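PDB 2EGR: hypothetical protein aq_1494 from Aquifex aeolicus, which is a putative esterase of the 4-hydroxybenzoyl-CoA thioesterase family and probably hydrolyses fatty acyl-CoA thioesters. Local coordinates for residues L79-F89 / V116-K127. Numbering follows the deposited sequence.
Sequences LEELSRFTFTF and VSIPKEVLEVLK
Arg84 O, in the turn between strands 72-82 and 86-95, takes two donors: Ile118 N at 2.8 Å, nearly straight (N-H...O 169°), and a water that also donates to Ile118 O. The turn carbonyl thus holds the amide of Ile118 directly and its carbonyl through the water, just ahead of helix 120-126. Beside this link, Ser117 CB lies over a face of the Phe85 ring, a CH-pi contact 4.2 Å from the centroid, while Val116 O meets the ring edge at CD1. The extended Arg84 chain runs past the same Ser117, Arg84 NE coming 3.5 Å from Ser117 CB. Ile118 CD1 lies against the carbonyls Ser83 O and Thr86 O, at the edge of the Phe87 ring and beside Leu82 CD1. Leu126 divides its branches: CD1 sits over the Phe87 ring face, 3.8 Å from the centroid, and Leu126 CD2 reaches Phe89 CZ at 3.7 Å. Leu82 CD1 touches both Leu123 CD2 and Leu126 CD1, and its CD2 meets Lys127 CG; chi1 of -175° swings CG away from the backbone N and toward the helix. Three residues earlier in the strand, Leu79 CD2 touches Leu126 O. Helix 22-39 adds Leu37 against Leu126, and His107 of strand 98-111 meets the Phe87 ring. The C-terminal helix is therefore fastened to this hairpin of the hotdog-fold sheet by polar backbone links at its entrance and, beyond them, by Leu123 and Leu126 packing on Leu82, Phe87 and Phe89.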
loop_
_atom_site.group_PDB
_atom_site.type_symbol
_atom_site.label_atom_id
_atom_site.label_comp_id
_atom_site.label_asym_id
_atom_site.label_seq_id
_atom_site.Cartn_x
_atom_site.Cartn_y
_atom_site.Cartn_z
ATOM N N LEU A 79 15.592 -16.380 14.643
ATOM C CA LEU A 79 16.193 -15.381 15.535
ATOM C C LEU A 79 17.693 -15.504 15.396
ATOM O O LEU A 79 18.267 -16.582 15.588
ATOM C CB LEU A 79 15.786 -15.580 17.008
ATOM C CG LEU A 79 16.354 -14.609 18.051
ATOM C CD1 LEU A 79 15.755 -13.233 17.875
ATOM C CD2 LEU A 79 16.122 -15.115 19.505
ATOM N N GLU A 80 18.315 -14.397 15.011
ATOM C CA GLU A 80 19.740 -14.382 14.682
ATOM C C GLU A 80 20.564 -13.857 15.823
ATOM O O GLU A 80 21.708 -14.252 15.999
ATOM C CB GLU A 80 20.002 -13.524 13.433
ATOM C CG GLU A 80 19.629 -14.189 12.113
ATOM C CD GLU A 80 20.305 -15.525 11.896
ATOM O OE1 GLU A 80 21.350 -15.787 12.536
ATOM O OE2 GLU A 80 19.792 -16.327 11.096
ATOM N N GLU A 81 19.987 -12.949 16.592
ATOM C CA GLU A 81 20.717 -12.272 17.646
ATOM C C GLU A 81 19.734 -11.737 18.663
ATOM O O GLU A 81 18.638 -11.281 18.309
ATOM C CB GLU A 81 21.604 -11.150 17.076
ATOM C CG GLU A 81 22.713 -10.681 18.029
ATOM C CD GLU A 81 22.257 -9.568 18.980
ATOM O OE1 GLU A 81 21.064 -9.188 18.923
ATOM O OE2 GLU A 81 23.089 -9.068 19.783
ATOM N N LEU A 82 20.122 -11.834 19.936
ATOM C CA LEU A 82 19.318 -11.320 21.039
ATOM C C LEU A 82 20.226 -10.744 22.128
ATOM O O LEU A 82 20.924 -11.495 22.818
ATOM C CB LEU A 82 18.400 -12.430 21.596
ATOM C CG LEU A 82 17.373 -12.128 22.694
ATOM C CD1 LEU A 82 16.301 -11.135 22.241
ATOM C CD2 LEU A 82 16.726 -13.431 23.222
ATOM N N SER A 83 20.216 -9.420 22.285
ATOM C CA SER A 83 21.032 -8.758 23.312
ATOM C C SER A 83 20.152 -8.069 24.340
ATOM O O SER A 83 18.931 -8.175 24.286
ATOM C CB SER A 83 22.009 -7.758 22.683
ATOM O OG SER A 83 21.359 -6.556 22.279
ATOM N N ARG A 84 20.766 -7.369 25.291
ATOM C CA ARG A 84 19.995 -6.666 26.308
ATOM C C ARG A 84 18.943 -5.752 25.676
ATOM O O ARG A 84 17.797 -5.698 26.135
ATOM C CB ARG A 84 20.903 -5.856 27.250
ATOM C CG ARG A 84 20.167 -5.427 28.498
ATOM C CD ARG A 84 20.972 -4.554 29.454
ATOM N NE ARG A 84 20.080 -4.081 30.514
ATOM C CZ ARG A 84 20.251 -2.972 31.228
ATOM N NH1 ARG A 84 21.296 -2.183 31.014
ATOM N NH2 ARG A 84 19.357 -2.648 32.157
ATOM N N PHE A 85 19.332 -5.057 24.608
ATOM C CA PHE A 85 18.489 -4.011 24.034
ATOM C C PHE A 85 17.856 -4.300 22.674
ATOM O O PHE A 85 16.849 -3.679 22.333
ATOM C CB PHE A 85 19.272 -2.695 23.948
ATOM C CG PHE A 85 19.531 -2.057 25.280
ATOM C CD1 PHE A 85 18.530 -1.337 25.929
ATOM C CD2 PHE A 85 20.777 -2.176 25.885
ATOM C CE1 PHE A 85 18.770 -0.753 27.172
ATOM C CE2 PHE A 85 21.017 -1.595 27.126
ATOM C CZ PHE A 85 20.021 -0.882 27.761
ATOM N N THR A 86 18.463 -5.197 21.898
ATOM C CA THR A 86 18.079 -5.416 20.498
ATOM C C THR A 86 17.903 -6.895 20.152
ATOM O O THR A 86 18.357 -7.764 20.895
ATOM C CB THR A 86 19.122 -4.800 19.495
ATOM O OG1 THR A 86 20.286 -5.623 19.418
ATOM C CG2 THR A 86 19.518 -3.367 19.885
ATOM N N PHE A 87 17.246 -7.159 19.018
ATOM C CA PHE A 87 17.202 -8.493 18.422
ATOM C C PHE A 87 17.125 -8.402 16.911
ATOM O O PHE A 87 16.657 -7.379 16.378
ATOM C CB PHE A 87 16.034 -9.327 18.980
ATOM C CG PHE A 87 14.673 -8.681 18.820
ATOM C CD1 PHE A 87 13.846 -9.025 17.749
ATOM C CD2 PHE A 87 14.202 -7.773 19.774
ATOM C CE1 PHE A 87 12.564 -8.453 17.633
ATOM C CE2 PHE A 87 12.935 -7.180 19.656
ATOM C CZ PHE A 87 12.114 -7.528 18.576
ATOM N N THR A 88 17.596 -9.453 16.248
ATOM C CA THR A 88 17.735 -9.530 14.782
ATOM C C THR A 88 17.085 -10.814 14.278
ATOM O O THR A 88 17.403 -11.913 14.765
ATOM C CB THR A 88 19.241 -9.483 14.328
ATOM O OG1 THR A 88 19.823 -8.275 14.801
ATOM C CG2 THR A 88 19.401 -9.516 12.808
ATOM N N PHE A 89 16.146 -10.674 13.334
ATOM C CA PHE A 89 15.605 -11.819 12.635
ATOM C C PHE A 89 16.198 -11.962 11.255
ATOM O O PHE A 89 16.495 -10.951 10.594
ATOM C CB PHE A 89 14.070 -11.715 12.471
ATOM C CG PHE A 89 13.299 -11.846 13.745
ATOM C CD1 PHE A 89 13.192 -13.069 14.396
ATOM C CD2 PHE A 89 12.620 -10.749 14.268
ATOM C CE1 PHE A 89 12.429 -13.179 15.580
ATOM C CE2 PHE A 89 11.854 -10.852 15.441
ATOM C CZ PHE A 89 11.771 -12.060 16.102
ATOM N N VAL A 116 14.233 0.919 26.153
ATOM C CA VAL A 116 14.293 0.026 27.319
ATOM C C VAL A 116 14.992 -1.276 26.953
ATOM O O VAL A 116 14.977 -1.684 25.797
ATOM C CB VAL A 116 12.885 -0.278 27.928
ATOM C CG1 VAL A 116 12.215 1.006 28.428
ATOM C CG2 VAL A 116 11.978 -1.033 26.931
ATOM N N SER A 117 15.626 -1.921 27.930
ATOM C CA SER A 117 16.148 -3.264 27.703
ATOM C C SER A 117 14.946 -4.184 27.529
ATOM O O SER A 117 13.863 -3.896 28.038
ATOM C CB SER A 117 17.035 -3.718 28.863
ATOM O OG SER A 117 16.303 -3.731 30.076
ATOM N N ILE A 118 15.127 -5.268 26.788
ATOM C CA ILE A 118 14.022 -6.161 26.454
ATOM C C ILE A 118 13.516 -6.882 27.713
ATOM O O ILE A 118 14.294 -7.561 28.368
ATOM C CB ILE A 118 14.442 -7.192 25.377
ATOM C CG1 ILE A 118 14.903 -6.480 24.093
ATOM C CG2 ILE A 118 13.297 -8.167 25.097
ATOM C CD1 ILE A 118 15.654 -7.371 23.166
ATOM N N PRO A 119 12.220 -6.722 28.055
ATOM C CA PRO A 119 11.636 -7.377 29.241
ATOM C C PRO A 119 11.856 -8.889 29.219
ATOM O O PRO A 119 11.830 -9.494 28.147
ATOM C CB PRO A 119 10.146 -7.048 29.122
ATOM C CG PRO A 119 10.111 -5.768 28.335
ATOM C CD PRO A 119 11.222 -5.901 27.340
ATOM N N LYS A 120 12.093 -9.490 30.386
ATOM C CA LYS A 120 12.387 -10.927 30.457
ATOM C C LYS A 120 11.261 -11.773 29.868
ATOM O O LYS A 120 11.519 -12.787 29.227
ATOM C CB LYS A 120 12.725 -11.360 31.891
ATOM C CG LYS A 120 14.168 -11.035 32.286
ATOM C CD LYS A 120 14.534 -11.599 33.665
ATOM C CE LYS A 120 15.870 -11.024 34.151
ATOM N NZ LYS A 120 16.325 -11.641 35.440
ATOM N N GLU A 121 10.023 -11.323 30.069
ATOM C CA GLU A 121 8.835 -11.914 29.453
ATOM C C GLU A 121 8.916 -11.956 27.908
ATOM O O GLU A 121 8.475 -12.929 27.273
ATOM C CB GLU A 121 7.582 -11.163 29.929
ATOM C CG GLU A 121 7.758 -9.625 29.932
ATOM C CD GLU A 121 6.742 -8.877 30.796
ATOM O OE1 GLU A 121 6.520 -9.276 31.969
ATOM O OE2 GLU A 121 6.183 -7.871 30.302
ATOM N N VAL A 122 9.496 -10.916 27.310
ATOM C CA VAL A 122 9.689 -10.881 25.857
ATOM C C VAL A 122 10.874 -11.746 25.430
ATOM O O VAL A 122 10.802 -12.448 24.419
ATOM C CB VAL A 122 9.847 -9.442 25.323
ATOM C CG1 VAL A 122 10.014 -9.459 23.797
ATOM C CG2 VAL A 122 8.655 -8.593 25.726
ATOM N N LEU A 123 11.961 -11.706 26.209
ATOM C CA LEU A 123 13.107 -12.588 25.973
ATOM C C LEU A 123 12.667 -14.049 25.885
ATOM O O LEU A 123 13.120 -14.786 25.007
ATOM C CB LEU A 123 14.161 -12.421 27.068
ATOM C CG LEU A 123 14.855 -11.052 27.110
ATOM C CD1 LEU A 123 15.569 -10.828 28.444
ATOM C CD2 LEU A 123 15.817 -10.869 25.929
ATOM N N GLU A 124 11.764 -14.433 26.795
ATOM C CA GLU A 124 11.183 -15.778 26.854
ATOM C C GLU A 124 10.555 -16.199 25.512
ATOM O O GLU A 124 10.890 -17.262 24.973
ATOM C CB GLU A 124 10.190 -15.890 28.040
ATOM C CG GLU A 124 10.872 -16.198 29.409
ATOM C CD GLU A 124 10.131 -15.644 30.664
ATOM O OE1 GLU A 124 8.870 -15.548 30.682
ATOM O OE2 GLU A 124 10.832 -15.314 31.658
ATOM N N VAL A 125 9.692 -15.353 24.944
ATOM C CA VAL A 125 9.036 -15.724 23.672
ATOM C C VAL A 125 9.960 -15.640 22.451
ATOM O O VAL A 125 9.853 -16.455 21.540
ATOM C CB VAL A 125 7.672 -15.000 23.426
ATOM C CG1 VAL A 125 6.643 -15.443 24.473
ATOM C CG2 VAL A 125 7.833 -13.484 23.408
ATOM N N LEU A 126 10.873 -14.667 22.446
ATOM C CA LEU A 126 11.855 -14.528 21.371
ATOM C C LEU A 126 12.818 -15.700 21.287
ATOM O O LEU A 126 13.003 -16.269 20.212
ATOM C CB LEU A 126 12.642 -13.222 21.515
ATOM C CG LEU A 126 11.899 -11.921 21.228
ATOM C CD1 LEU A 126 12.835 -10.727 21.460
ATOM C CD2 LEU A 126 11.303 -11.903 19.801
ATOM N N LYS A 127 13.416 -16.052 22.429
ATOM C CA LYS A 127 14.474 -17.082 22.527
ATOM C C LYS A 127 14.218 -18.320 21.677
ATOM O O LYS A 127 13.177 -18.969 21.809
ATOM C CB LYS A 127 14.670 -17.500 23.992
ATOM C CG LYS A 127 15.806 -16.769 24.738
ATOM C CD LYS A 127 15.577 -16.719 26.265
ATOM C CE LYS A 127 15.107 -18.073 26.846
ATOM N NZ LYS A 127 14.602 -17.986 28.272
HETATM O O HOH W 1 17.098 -7.567 28.200
#